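Local coordinates for protein S.cerevisiae chromosome XVI reading frame ORF YPL253c (Saccharomyces cerevisiae, PDB 2O0A) that recruits the minus-end-directed motor KAR3 to microtubules and forms with it a heterodimer that cross-links antiparallel microtubules, here its C-terminal motor-like domain without a nucleotide-binding site, at residues Leu96-Thr101 / Leu267-Asp272; Ser110-Leu115 / Asn176-Leu181; Gln131-Ser136 / Ile165-Lys170; Ile200-Phe205 / Pro220-Phe225. All blocks are in the same frame, centred on the assembly; numbering follows the deposited sequence.

Contact 1 of 4, residues Leu96-Thr101 / Leu267-Asp272; sequences LISLST and LLNLND. With EDO (1,2-ethanediol), chain B.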
loop_
_atom_site.group_PDB
_atom_site.type_symbol
_atom_site.label_atom_id
_atom_site.label_comp_id
_atom_site.label_asym_id
_atom_site.label_seq_id
_atom_site.Cartn_x
_atom_site.Cartn_y
_atom_site.Cartn_z
ATOM N N LEU A 96 -1.909 -2.929 -1.809
ATOM C CA LEU A 96 -1.579 -1.800 -0.960
ATOM C C LEU A 96 -0.864 -0.812 -1.862
ATOM O O LEU A 96 0.198 -1.111 -2.403
ATOM C CB LEU A 96 -0.679 -2.257 0.198
ATOM C CG LEU A 96 -0.065 -1.176 1.088
ATOM C CD1 LEU A 96 -1.136 -0.246 1.641
ATOM C CD2 LEU A 96 0.787 -1.782 2.222
ATOM N N ILE A 97 -1.480 0.350 -2.067
ATOM C CA ILE A 97 -0.918 1.379 -2.943
ATOM C C ILE A 97 -0.422 2.511 -2.051
ATOM O O ILE A 97 -1.230 3.218 -1.445
ATOM C CB ILE A 97 -1.961 1.866 -3.973
ATOM C CG1 ILE A 97 -2.336 0.698 -4.887
ATOM C CG2 ILE A 97 -1.390 3.061 -4.802
ATOM C CD1 ILE A 97 -3.588 0.916 -5.729
ATOM N N SER A 98 0.908 2.635 -1.956
ATOM C CA SER A 98 1.541 3.546 -1.016
ATOM C C SER A 98 2.123 4.759 -1.750
ATOM O O SER A 98 2.943 4.593 -2.653
ATOM C CB SER A 98 2.623 2.814 -0.217
ATOM O OG SER A 98 3.235 3.695 0.721
ATOM N N LEU A 99 1.665 5.950 -1.357
ATOM C CA LEU A 99 2.157 7.222 -1.905
ATOM C C LEU A 99 3.060 7.887 -0.888
ATOM O O LEU A 99 2.689 8.062 0.285
ATOM C CB LEU A 99 0.968 8.147 -2.210
ATOM C CG LEU A 99 0.174 7.899 -3.496
ATOM C CD1 LEU A 99 -0.468 6.536 -3.541
ATOM C CD2 LEU A 99 -0.884 8.979 -3.694
ATOM N N SER A 100 4.248 8.260 -1.343
ATOM C CA SER A 100 5.272 8.862 -0.482
ATOM C C SER A 100 5.974 9.919 -1.299
ATOM O O SER A 100 5.985 9.836 -2.518
ATOM C CB SER A 100 6.288 7.817 -0.065
ATOM O OG SER A 100 5.723 6.858 0.844
ATOM N N THR A 101 6.568 10.912 -0.640
ATOM C CA THR A 101 7.357 11.907 -1.383
ATOM C C THR A 101 8.842 11.866 -1.008
ATOM O O THR A 101 9.650 12.675 -1.503
ATOM C CB THR A 101 6.803 13.348 -1.206
ATOM O OG1 THR A 101 6.760 13.665 0.190
ATOM C CG2 THR A 101 5.409 13.478 -1.822
ATOM N N LEU A 267 -2.566 4.194 0.852
ATOM C CA LEU A 267 -1.840 4.671 2.009
ATOM C C LEU A 267 -1.092 5.944 1.607
ATOM O O LEU A 267 -0.252 5.913 0.706
ATOM C CB LEU A 267 -0.852 3.599 2.502
ATOM C CG LEU A 267 -0.066 3.997 3.752
ATOM C CD1 LEU A 267 -0.982 4.236 4.961
ATOM C CD2 LEU A 267 1.017 2.943 4.087
ATOM N N LEU A 268 -1.434 7.059 2.245
ATOM C CA LEU A 268 -0.785 8.331 1.926
ATOM C C LEU A 268 0.159 8.692 3.050
ATOM O O LEU A 268 -0.261 8.925 4.174
ATOM C CB LEU A 268 -1.819 9.433 1.657
ATOM C CG LEU A 268 -2.319 9.388 0.199
ATOM C CD1 LEU A 268 -3.120 8.124 -0.114
ATOM C CD2 LEU A 268 -3.163 10.595 -0.109
ATOM N N ASN A 269 1.448 8.697 2.741
ATOM C CA ASN A 269 2.473 8.966 3.748
ATOM C C ASN A 269 2.810 10.442 3.732
ATOM O O ASN A 269 3.440 10.928 2.787
ATOM C CB ASN A 269 3.721 8.112 3.498
ATOM C CG ASN A 269 3.432 6.632 3.616
ATOM O OD1 ASN A 269 3.353 6.083 4.725
ATOM N ND2 ASN A 269 3.271 5.962 2.467
ATOM N N LEU A 270 2.394 11.145 4.782
ATOM C CA LEU A 270 2.501 12.601 4.823
ATOM C C LEU A 270 3.588 12.996 5.806
ATOM O O LEU A 270 3.420 12.889 7.015
ATOM C CB LEU A 270 1.153 13.235 5.195
ATOM C CG LEU A 270 -0.126 12.823 4.451
ATOM C CD1 LEU A 270 -1.298 13.630 4.978
ATOM C CD2 LEU A 270 -0.005 12.974 2.920
ATOM N N ASN A 271 4.719 13.439 5.273
ATOM C CA ASN A 271 5.863 13.770 6.110
ATOM C C ASN A 271 6.647 14.923 5.519
ATOM O O ASN A 271 7.813 15.119 5.842
ATOM C CB ASN A 271 6.766 12.541 6.250
ATOM C CG ASN A 271 7.524 12.228 4.974
ATOM O OD1 ASN A 271 7.100 12.602 3.873
ATOM N ND2 ASN A 271 8.663 11.554 5.112
ATOM N N ASP A 272 5.986 15.680 4.652
ATOM C CA ASP A 272 6.650 16.608 3.751
ATOM C C ASP A 272 5.757 17.833 3.562
ATOM O O ASP A 272 4.788 17.804 2.800
ATOM C CB ASP A 272 6.854 15.875 2.423
ATOM C CG ASP A 272 7.697 16.637 1.437
ATOM O OD1 ASP A 272 8.365 17.627 1.814
ATOM O OD2 ASP A 272 7.693 16.215 0.260
HETATM C C1 EDO B . 4.690 7.800 7.420
HETATM O O1 EDO B . 5.398 6.726 6.804
HETATM C C2 EDO B . 5.337 9.124 6.998
HETATM O O2 EDO B . 6.701 8.873 6.610
HETATM O O HOH W 1 6.379 10.695 2.201
HETATM O O HOH W 2 4.498 13.232 1.856
#

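Contact 2 of 4, residues Ser110-Leu115 / Asn176-Leu181; sequences SLIKFL and NGLEDL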
loop_
_atom_site.group_PDB
_atom_site.type_symbol
_atom_site.label_atom_id
_atom_site.label_comp_id
_atom_site.label_asym_id
_atom_site.label_seq_id
_atom_site.Cartn_x
_atom_site.Cartn_y
_atom_site.Cartn_z
ATOM N N SER A 110 9.266 -3.512 6.449
ATOM C CA SER A 110 8.266 -3.871 7.449
ATOM C C SER A 110 7.155 -4.728 6.866
ATOM O O SER A 110 6.681 -5.659 7.518
ATOM C CB SER A 110 7.695 -2.618 8.114
ATOM O OG SER A 110 8.720 -2.023 8.907
ATOM N N LEU A 111 6.769 -4.419 5.631
ATOM C CA LEU A 111 5.728 -5.183 4.964
ATOM C C LEU A 111 6.165 -6.632 4.821
ATOM O O LEU A 111 5.431 -7.548 5.173
ATOM C CB LEU A 111 5.429 -4.598 3.578
ATOM C CG LEU A 111 4.468 -5.405 2.704
ATOM C CD1 LEU A 111 3.084 -5.554 3.333
ATOM C CD2 LEU A 111 4.369 -4.754 1.347
ATOM N N ILE A 112 7.367 -6.839 4.299
ATOM C CA ILE A 112 7.849 -8.195 4.040
ATOM C C ILE A 112 7.978 -8.997 5.332
ATOM O O ILE A 112 7.611 -10.166 5.382
ATOM C CB ILE A 112 9.181 -8.153 3.286
ATOM C CG1 ILE A 112 8.965 -8.056 1.773
ATOM C CG2 ILE A 112 9.982 -9.442 3.531
ATOM C CD1 ILE A 112 7.767 -7.325 1.307
ATOM N N LYS A 113 8.439 -8.341 6.388
ATOM C CA LYS A 113 8.568 -9.002 7.684
ATOM C C LYS A 113 7.198 -9.426 8.228
ATOM O O LYS A 113 7.040 -10.537 8.749
ATOM C CB LYS A 113 9.280 -8.078 8.664
ATOM C CG LYS A 113 10.738 -7.897 8.336
ATOM C CD LYS A 113 11.515 -7.419 9.533
ATOM C CE LYS A 113 11.596 -5.915 9.597
ATOM N NZ LYS A 113 12.552 -5.506 10.676
ATOM N N PHE A 114 6.213 -8.538 8.106
ATOM C CA PHE A 114 4.841 -8.819 8.518
ATOM C C PHE A 114 4.268 -10.045 7.788
ATOM O O PHE A 114 3.562 -10.880 8.378
ATOM C CB PHE A 114 3.974 -7.571 8.275
ATOM C CG PHE A 114 2.504 -7.848 8.322
ATOM C CD1 PHE A 114 1.876 -8.074 9.550
ATOM C CD2 PHE A 114 1.739 -7.885 7.161
ATOM C CE1 PHE A 114 0.526 -8.347 9.621
ATOM C CE2 PHE A 114 0.367 -8.149 7.215
ATOM C CZ PHE A 114 -0.243 -8.401 8.462
ATOM N N LEU A 115 4.557 -10.137 6.494
ATOM C CA LEU A 115 4.033 -11.229 5.681
ATOM C C LEU A 115 4.792 -12.516 5.895
ATOM O O LEU A 115 4.178 -13.572 6.032
ATOM C CB LEU A 115 4.114 -10.882 4.199
ATOM C CG LEU A 115 3.279 -9.688 3.767
ATOM C CD1 LEU A 115 3.514 -9.381 2.290
ATOM C CD2 LEU A 115 1.799 -9.940 4.076
ATOM N N ASN A 176 12.434 -17.479 4.953
ATOM C CA ASN A 176 12.772 -16.745 6.172
ATOM C C ASN A 176 12.827 -15.236 5.914
ATOM O O ASN A 176 13.889 -14.609 6.000
ATOM C CB ASN A 176 14.097 -17.255 6.756
ATOM C CG ASN A 176 14.102 -18.764 6.985
ATOM O OD1 ASN A 176 13.225 -19.309 7.654
ATOM N ND2 ASN A 176 15.096 -19.441 6.421
ATOM N N GLY A 177 11.677 -14.663 5.573
ATOM C CA GLY A 177 11.536 -13.221 5.415
ATOM C C GLY A 177 12.618 -12.577 4.572
ATOM O O GLY A 177 12.955 -13.073 3.490
ATOM N N LEU A 178 13.181 -11.485 5.085
ATOM C CA LEU A 178 14.156 -10.682 4.345
ATOM C C LEU A 178 15.436 -11.426 3.947
ATOM O O LEU A 178 16.152 -10.991 3.048
ATOM C CB LEU A 178 14.499 -9.414 5.129
ATOM C CG LEU A 178 13.387 -8.373 5.282
ATOM C CD1 LEU A 178 13.751 -7.410 6.390
ATOM C CD2 LEU A 178 13.167 -7.624 3.980
ATOM N N GLU A 179 15.694 -12.561 4.597
ATOM C CA GLU A 179 16.903 -13.373 4.364
ATOM C C GLU A 179 16.963 -13.990 2.967
ATOM O O GLU A 179 18.038 -14.315 2.462
ATOM C CB GLU A 179 16.992 -14.479 5.425
ATOM C CG GLU A 179 17.215 -13.943 6.835
ATOM C CD GLU A 179 16.919 -14.960 7.923
ATOM O OE1 GLU A 179 17.299 -16.142 7.771
ATOM O OE2 GLU A 179 16.309 -14.573 8.940
ATOM N N ASP A 180 15.805 -14.151 2.348
ATOM C CA ASP A 180 15.727 -14.720 1.008
ATOM C C ASP A 180 15.752 -13.664 -0.076
ATOM O O ASP A 180 15.715 -13.983 -1.277
ATOM C CB ASP A 180 14.488 -15.594 0.892
ATOM C CG ASP A 180 14.602 -16.850 1.719
ATOM O OD1 ASP A 180 15.706 -17.434 1.762
ATOM O OD2 ASP A 180 13.603 -17.240 2.344
ATOM N N LEU A 181 15.811 -12.405 0.345
ATOM C CA LEU A 181 15.783 -11.295 -0.596
ATOM C C LEU A 181 17.143 -10.611 -0.666
ATOM O O LEU A 181 17.963 -10.767 0.258
ATOM C CB LEU A 181 14.678 -10.303 -0.208
ATOM C CG LEU A 181 13.271 -10.901 -0.256
ATOM C CD1 LEU A 181 12.278 -9.934 0.362
ATOM C CD2 LEU A 181 12.862 -11.287 -1.670
#

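Contact 3 of 4, residues Gln131-Ser136 / Ile165-Lys170; sequences QFVFLS and ISLDSK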
loop_
_atom_site.group_PDB
_atom_site.type_symbol
_atom_site.label_atom_id
_atom_site.label_comp_id
_atom_site.label_asym_id
_atom_site.label_seq_id
_atom_site.Cartn_x
_atom_site.Cartn_y
_atom_site.Cartn_z
ATOM N N GLN A 131 7.998 -11.104 -6.296
ATOM C CA GLN A 131 8.688 -10.446 -7.413
ATOM C C GLN A 131 8.689 -8.956 -7.140
ATOM O O GLN A 131 7.805 -8.460 -6.448
ATOM C CB GLN A 131 7.957 -10.706 -8.730
ATOM C CG GLN A 131 7.923 -12.184 -9.103
ATOM C CD GLN A 131 7.008 -12.444 -10.250
ATOM O OE1 GLN A 131 5.788 -12.461 -10.091
ATOM N NE2 GLN A 131 7.579 -12.651 -11.423
ATOM N N PHE A 132 9.666 -8.251 -7.689
ATOM C CA PHE A 132 9.810 -6.816 -7.418
ATOM C C PHE A 132 10.418 -6.183 -8.653
ATOM O O PHE A 132 11.545 -6.494 -9.017
ATOM C CB PHE A 132 10.702 -6.650 -6.169
ATOM C CG PHE A 132 10.951 -5.229 -5.728
ATOM C CD1 PHE A 132 10.177 -4.161 -6.163
ATOM C CD2 PHE A 132 11.966 -4.987 -4.811
ATOM C CE1 PHE A 132 10.438 -2.849 -5.722
ATOM C CE2 PHE A 132 12.222 -3.689 -4.351
ATOM C CZ PHE A 132 11.477 -2.632 -4.809
ATOM N N VAL A 133 9.639 -5.321 -9.302
ATOM C CA VAL A 133 10.119 -4.595 -10.473
ATOM C C VAL A 133 9.940 -3.094 -10.285
ATOM O O VAL A 133 9.186 -2.659 -9.421
ATOM C CB VAL A 133 9.392 -5.025 -11.769
ATOM C CG1 VAL A 133 9.552 -6.521 -12.016
ATOM C CG2 VAL A 133 7.924 -4.642 -11.716
ATOM N N PHE A 134 10.645 -2.314 -11.103
ATOM C CA PHE A 134 10.467 -0.866 -11.117
ATOM C C PHE A 134 10.205 -0.390 -12.537
ATOM O O PHE A 134 10.940 -0.752 -13.454
ATOM C CB PHE A 134 11.689 -0.158 -10.531
ATOM C CG PHE A 134 11.513 1.321 -10.373
ATOM C CD1 PHE A 134 10.731 1.827 -9.343
ATOM C CD2 PHE A 134 12.123 2.205 -11.255
ATOM C CE1 PHE A 134 10.555 3.188 -9.183
ATOM C CE2 PHE A 134 11.954 3.581 -11.106
ATOM C CZ PHE A 134 11.167 4.069 -10.066
ATOM N N LEU A 135 9.145 0.396 -12.704
ATOM C CA LEU A 135 8.775 0.972 -13.997
ATOM C C LEU A 135 9.071 2.463 -13.986
ATOM O O LEU A 135 8.608 3.184 -13.113
ATOM C CB LEU A 135 7.287 0.731 -14.282
ATOM C CG LEU A 135 6.770 -0.526 -15.005
ATOM C CD1 LEU A 135 7.633 -1.783 -14.792
ATOM C CD2 LEU A 135 5.307 -0.792 -14.660
ATOM N N SER A 136 9.861 2.926 -14.953
ATOM C CA SER A 136 10.205 4.344 -15.041
ATOM C C SER A 136 9.397 5.025 -16.135
ATOM O O SER A 136 9.052 4.393 -17.140
ATOM C CB SER A 136 11.703 4.515 -15.306
ATOM O OG SER A 136 12.073 5.883 -15.300
ATOM N N ILE A 165 -1.950 -9.616 -12.843
ATOM C CA ILE A 165 -0.876 -9.109 -13.689
ATOM C C ILE A 165 0.286 -10.084 -13.555
ATOM O O ILE A 165 0.752 -10.359 -12.438
ATOM C CB ILE A 165 -0.390 -7.695 -13.290
ATOM C CG1 ILE A 165 -1.550 -6.686 -13.308
ATOM C CG2 ILE A 165 0.746 -7.233 -14.222
ATOM C CD1 ILE A 165 -1.226 -5.366 -12.656
ATOM N N SER A 166 0.721 -10.632 -14.688
ATOM C CA SER A 166 1.892 -11.494 -14.739
ATOM C C SER A 166 3.140 -10.666 -14.946
ATOM O O SER A 166 3.221 -9.841 -15.862
ATOM C CB SER A 166 1.760 -12.514 -15.876
ATOM O OG SER A 166 0.660 -13.357 -15.612
ATOM N N LEU A 167 4.108 -10.883 -14.066
ATOM C CA LEU A 167 5.406 -10.251 -14.175
ATOM C C LEU A 167 6.384 -11.279 -14.717
ATOM O O LEU A 167 6.521 -12.375 -14.167
ATOM C CB LEU A 167 5.874 -9.736 -12.804
ATOM C CG LEU A 167 5.365 -8.392 -12.258
ATOM C CD1 LEU A 167 3.847 -8.289 -12.166
ATOM C CD2 LEU A 167 5.985 -8.153 -10.891
ATOM N N ASP A 168 7.027 -10.937 -15.829
ATOM C CA ASP A 168 8.141 -11.708 -16.328
ATOM C C ASP A 168 9.355 -11.059 -15.692
ATOM O O ASP A 168 9.889 -10.066 -16.198
ATOM C CB ASP A 168 8.181 -11.629 -17.858
ATOM C CG ASP A 168 9.356 -12.355 -18.464
ATOM O OD1 ASP A 168 10.191 -12.935 -17.734
ATOM O OD2 ASP A 168 9.440 -12.338 -19.715
ATOM N N SER A 169 9.711 -11.583 -14.517
ATOM C CA SER A 169 10.811 -11.078 -13.714
ATOM C C SER A 169 11.143 -12.151 -12.700
ATOM O O SER A 169 10.365 -13.089 -12.499
ATOM C CB SER A 169 10.417 -9.772 -13.008
ATOM O OG SER A 169 9.539 -10.024 -11.922
ATOM N N LYS A 170 12.307 -12.016 -12.073
ATOM C CA LYS A 170 12.778 -12.991 -11.101
ATOM C C LYS A 170 11.778 -13.187 -9.967
ATOM O O LYS A 170 11.314 -12.214 -9.356
ATOM C CB LYS A 170 14.113 -12.535 -10.528
ATOM C CG LYS A 170 14.693 -13.459 -9.469
ATOM C CD LYS A 170 15.069 -14.818 -10.031
ATOM C CE LYS A 170 15.496 -15.762 -8.911
ATOM N NZ LYS A 170 16.570 -15.166 -8.059
HETATM O O HOH W 3 3.813 -12.978 -11.966
HETATM O O HOH W 4 11.298 -9.616 -9.735
#

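Contact 4 of 4, residues Ile200-Phe205 / Pro220-Phe225; sequences IIKVQF and PVDFYF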
loop_
_atom_site.group_PDB
_atom_site.type_symbol
_atom_site.label_atom_id
_atom_site.label_comp_id
_atom_site.label_asym_id
_atom_site.label_seq_id
_atom_site.Cartn_x
_atom_site.Cartn_y
_atom_site.Cartn_z
ATOM N N ILE A 200 6.618 -2.112 -8.189
ATOM C CA ILE A 200 5.579 -3.127 -8.064
ATOM C C ILE A 200 6.163 -4.353 -7.389
ATOM O O ILE A 200 7.102 -4.969 -7.896
ATOM C CB ILE A 200 5.009 -3.588 -9.421
ATOM C CG1 ILE A 200 4.492 -2.398 -10.231
ATOM C CG2 ILE A 200 3.926 -4.647 -9.204
ATOM C CD1 ILE A 200 4.236 -2.736 -11.704
ATOM N N ILE A 201 5.601 -4.705 -6.239
ATOM C CA ILE A 201 5.926 -5.966 -5.601
ATOM C C ILE A 201 4.703 -6.855 -5.708
ATOM O O ILE A 201 3.630 -6.448 -5.336
ATOM C CB ILE A 201 6.374 -5.750 -4.137
ATOM C CG1 ILE A 201 7.837 -5.315 -4.144
ATOM C CG2 ILE A 201 6.201 -7.041 -3.294
ATOM C CD1 ILE A 201 8.398 -4.908 -2.808
ATOM N N LYS A 202 4.876 -8.039 -6.280
ATOM C CA LYS A 202 3.782 -8.995 -6.372
ATOM C C LYS A 202 4.115 -10.173 -5.476
ATOM O O LYS A 202 5.197 -10.770 -5.588
ATOM C CB LYS A 202 3.583 -9.464 -7.822
ATOM C CG LYS A 202 2.500 -10.532 -7.939
ATOM C CD LYS A 202 2.350 -10.977 -9.369
ATOM C CE LYS A 202 1.175 -11.958 -9.452
ATOM N NZ LYS A 202 1.111 -12.649 -10.789
ATOM N N VAL A 203 3.204 -10.476 -4.554
ATOM C CA VAL A 203 3.373 -11.586 -3.625
ATOM C C VAL A 203 2.263 -12.584 -3.933
ATOM O O VAL A 203 1.090 -12.201 -4.070
ATOM C CB VAL A 203 3.279 -11.099 -2.152
ATOM C CG1 VAL A 203 3.311 -12.279 -1.179
ATOM C CG2 VAL A 203 4.403 -10.109 -1.835
ATOM N N GLN A 204 2.613 -13.862 -4.065
ATOM C CA GLN A 204 1.594 -14.902 -4.229
ATOM C C GLN A 204 1.547 -15.729 -2.948
ATOM O O GLN A 204 2.589 -16.086 -2.400
ATOM C CB GLN A 204 1.940 -15.821 -5.388
ATOM C CG GLN A 204 2.033 -15.136 -6.730
ATOM C CD GLN A 204 2.459 -16.118 -7.817
ATOM O OE1 GLN A 204 3.576 -16.654 -7.802
ATOM N NE2 GLN A 204 1.559 -16.380 -8.735
ATOM N N PHE A 205 0.339 -16.027 -2.496
ATOM C CA PHE A 205 0.126 -16.878 -1.331
ATOM C C PHE A 205 -0.481 -18.202 -1.809
ATOM O O PHE A 205 -1.641 -18.221 -2.194
ATOM C CB PHE A 205 -0.843 -16.203 -0.345
ATOM C CG PHE A 205 -0.300 -14.933 0.282
ATOM C CD1 PHE A 205 0.415 -14.978 1.488
ATOM C CD2 PHE A 205 -0.522 -13.704 -0.329
ATOM C CE1 PHE A 205 0.939 -13.794 2.073
ATOM C CE2 PHE A 205 -0.032 -12.514 0.256
ATOM C CZ PHE A 205 0.708 -12.566 1.448
ATOM N N PRO A 220 -2.911 -19.382 -6.368
ATOM C CA PRO A 220 -2.631 -18.464 -5.268
ATOM C C PRO A 220 -3.603 -17.294 -5.116
ATOM O O PRO A 220 -4.362 -16.966 -6.040
ATOM C CB PRO A 220 -1.271 -17.914 -5.661
ATOM C CG PRO A 220 -1.321 -17.848 -7.203
ATOM C CD PRO A 220 -2.374 -18.875 -7.646
ATOM N N VAL A 221 -3.556 -16.649 -3.951
ATOM C CA VAL A 221 -4.127 -15.314 -3.788
ATOM C C VAL A 221 -2.991 -14.353 -4.073
ATOM O O VAL A 221 -1.887 -14.544 -3.566
ATOM C CB VAL A 221 -4.671 -15.097 -2.351
ATOM C CG1 VAL A 221 -5.212 -13.696 -2.172
ATOM C CG2 VAL A 221 -5.759 -16.140 -2.040
ATOM N N ASP A 222 -3.264 -13.357 -4.916
ATOM C CA ASP A 222 -2.251 -12.375 -5.328
ATOM C C ASP A 222 -2.395 -11.103 -4.521
ATOM O O ASP A 222 -3.504 -10.621 -4.302
ATOM C CB ASP A 222 -2.409 -12.010 -6.800
ATOM C CG ASP A 222 -2.234 -13.201 -7.731
ATOM O OD1 ASP A 222 -1.444 -14.114 -7.418
ATOM O OD2 ASP A 222 -2.893 -13.200 -8.794
ATOM N N PHE A 223 -1.246 -10.578 -4.098
ATOM C CA PHE A 223 -1.158 -9.286 -3.421
ATOM C C PHE A 223 -0.166 -8.394 -4.154
ATOM O O PHE A 223 0.925 -8.847 -4.495
ATOM C CB PHE A 223 -0.699 -9.504 -1.975
ATOM C CG PHE A 223 -0.246 -8.236 -1.301
ATOM C CD1 PHE A 223 -1.170 -7.231 -1.036
ATOM C CD2 PHE A 223 1.097 -8.044 -0.955
ATOM C CE1 PHE A 223 -0.785 -6.035 -0.443
ATOM C CE2 PHE A 223 1.516 -6.843 -0.351
ATOM C CZ PHE A 223 0.571 -5.829 -0.092
ATOM N N TYR A 224 -0.529 -7.123 -4.372
ATOM C CA TYR A 224 0.351 -6.176 -5.057
ATOM C C TYR A 224 0.638 -5.005 -4.154
ATOM O O TYR A 224 -0.294 -4.348 -3.689
ATOM C CB TYR A 224 -0.282 -5.658 -6.357
ATOM C CG TYR A 224 -0.711 -6.758 -7.285
ATOM C CD1 TYR A 224 0.105 -7.152 -8.350
ATOM C CD2 TYR A 224 -1.948 -7.388 -7.110
ATOM C CE1 TYR A 224 -0.298 -8.177 -9.212
ATOM C CE2 TYR A 224 -2.344 -8.416 -7.967
ATOM C CZ TYR A 224 -1.524 -8.793 -8.999
ATOM O OH TYR A 224 -1.931 -9.798 -9.860
ATOM N N PHE A 225 1.923 -4.742 -3.927
ATOM C CA PHE A 225 2.362 -3.554 -3.200
ATOM C C PHE A 225 2.932 -2.573 -4.206
ATOM O O PHE A 225 3.952 -2.845 -4.855
ATOM C CB PHE A 225 3.398 -3.952 -2.153
ATOM C CG PHE A 225 3.990 -2.801 -1.386
ATOM C CD1 PHE A 225 3.188 -1.874 -0.744
ATOM C CD2 PHE A 225 5.372 -2.702 -1.251
ATOM C CE1 PHE A 225 3.748 -0.821 0.001
ATOM C CE2 PHE A 225 5.946 -1.663 -0.504
ATOM C CZ PHE A 225 5.130 -0.716 0.125
HETATM O O HOH W 5 -0.405 -14.920 -9.862
#

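Contact 1 of 4, residues Leu96-Thr101 / Leu267-Asp272
Leu-99 O is the polar focus of this parallel strand pair: it accepts Asn-269 N at 2.8 Å and also Asn-269 ND2 at 3.1 Å. The backbone donor arrives nearly end-on to the carbonyl, whereas the amide nitrogen stands 59° above the carbonyl plane. With CG anti to its own carbonyl carbon (chi1 -63°), Asn-269 directs its amide to strand 94-99, where ND2 also makes a weak bond to Ser-98 OG. The ladder continues toward the N-terminal ends of both segments through Leu-99 N to Leu-267 O (2.8 Å) and Leu-267 N to Ile-97 O. Here the contact is buried and close: Leu-99 and Leu-268 lie side by side, CD2 to CG, and Leu-96 CD1 meets Leu-267 CB. A leucine in place of Asn-269 would probably leave Leu-99 O with only its backbone donor across this contact and Ser-98 OG without its weak one.

Beyond Asn-269 the two chains draw apart. Two waters span the gap, one from Thr-101 N to Asn-269 O, the other donating to Thr-101 OG1 and to that same oxygen. Thr-101 OG1 donates to Asp-272 OD2 at 2.7 Å, on the anti side of the carboxylate, and an ethanediol, probably from the crystallisation liquor, donates to Asn-269 OD1. The chemistry thus passes from direct backbone bonds to water-mediated ones as both chains leave the central sheet of the motor-like fold for partly exposed loops.

Contact 2 of 4, residues Ser110-Leu115 / Asn176-Leu181
Asp-180 OD2 is gripped by two backbone N-H groups, Asn-176 N at 2.9 Å and Glu-175 N just before it, closing the turn that carries Leu-178 and Leu-181, which meet Ile-112 of helix 105-116. The Asn-176 donor approaches on the syn side of the carboxylate, 34° out of its plane. Gly-177 is the residue whose CA comes nearest the helix, 5.6 Å from Lys-113 CA, and it has a positive phi, which favours glycine.

Across the contact everything is apolar. Leu-178 straddles two helix residues with its two methyls: CD2 rests on Ile-112 CG2 at 3.7 Å, and CD1 on Lys-113 CG at 3.6 Å. The lysine chain bends at chi3 (-92°), and its CD and CE stay beside that same methyl. Ile-112 CG2 also receives Leu-181 CD1 at 3.9 Å, so one methyl branch meets both leucines. A serine in place of Leu-178 would probably leave a gap beside Ile-112 CG2 and uncover the aliphatic part of Lys-113.

Phe-185, from a loop, and Leu-130 of strand 126-136 extend the cluster around Ile-112. A short 3-10 turn thus packs, in the loop between strands 172-174 and 197-207, against a helix layered on the central sheet, consistent with the alpha/beta/alpha build of a kinesin motor domain.

Contact 3 of 4, residues Gln131-Ser136 / Ile165-Lys170
Gln-131 NE2 donates to two alternate carbonyls of the facing chain, Leu-167 O and Ser-169 O, each at 3.0 Å. Neither bond follows a lone pair: the nitrogen stands about 50° above both carbonyl planes. The Ser-169 oxygen lies in the plane of the glutamine amide, while that of Leu-167 is tilted 16° from it. The oxygen of the same amide is tied through a water, which donates to Gln-131 OE1 (2.8 Å) and accepts from Leu-167 N. Both the oxygen and the nitrogen of the amide are therefore held, which should fix its rotation. With CG anti to the carbonyl carbon and the chain extended beyond it (chi2 170°), Gln-131 reaches past Leu-167, the two side chains running by one another head to tail.

A second water joins the backbones, accepting from Phe-132 N, donating to Lys-170 O at 2.6 Å and bonding Ser-169 OG. Outward of these bonds comes the packing: Val-133 CG1 touches Ser-169 CB at 3.5 Å, and Leu-167 CD2 touches both Gln-131 CB (3.9 Å) and Val-133 CG1 (4.1 Å). Ile-156 adds to this patch beside Val-133 and Ser-169.

No backbone bond joins the two segments directly. Side chain and water instead dock the small hairpin of strands 157-160 and 165-168 on strand 126-136 of the central sheet, consistent with the minor hairpin that follows the equivalent strand in kinesin motor domains.

Contact 4 of 4, residues Ile200-Phe205 / Pro220-Phe225
The Phe-205 ring is met at its edge, in plane, by Val-221 O and by Phe-223 CB, the latter 3.8 Å from CE2. Phe-223 in turn offers a ring edge to Val-203 CB, while Phe-225 N lies 4.1 Å above one face, offset toward the rim. These rings stand on neighbouring antiparallel strands, their axes at 160°, of the central sheet of the kinesin-like motor fold. Six backbone bonds pair them, Val-203 N to Phe-223 O being nearly straight (2.8 Å, 176°). Ile-201, Val-203, Phe-205, Val-221, Phe-223 and Phe-225 share one face of the sheet, where Leu-111 and Leu-115 of helix 105-116 pack on the phenylalanines.

On the other face the extended Lys-202 chain runs alongside Tyr-224, CD to CE1 at 3.9 Å, and both polar ends bond the backbone of Ile-165. Nearby, a water accepts from Lys-202 NZ and from Gln-204 NE2 (2.7 Å) and donates to Asp-222 OD1 at 2.8 Å.

From the N terminus, strand 94-99 opens the longest loop, which contact 1 closes only when strand 265-270 pairs beside it; the other three contacts all fall within that span. Next comes helix 105-116, whose partner in contact 2 arrives after strand 172-174. Contact 3 closes between those ends, so it lies within contact 2. Contact 4 follows in series; none of the loops cross. In space contact 4 is the bridge: Tyr-224 O receives Leu-96 N of contact 1, Leu-111 of contact 2 packs on Phe-225, and Val-133 O of contact 3 receives Ile-200 N. Sheet, covering helix and side hairpin are thereby joined.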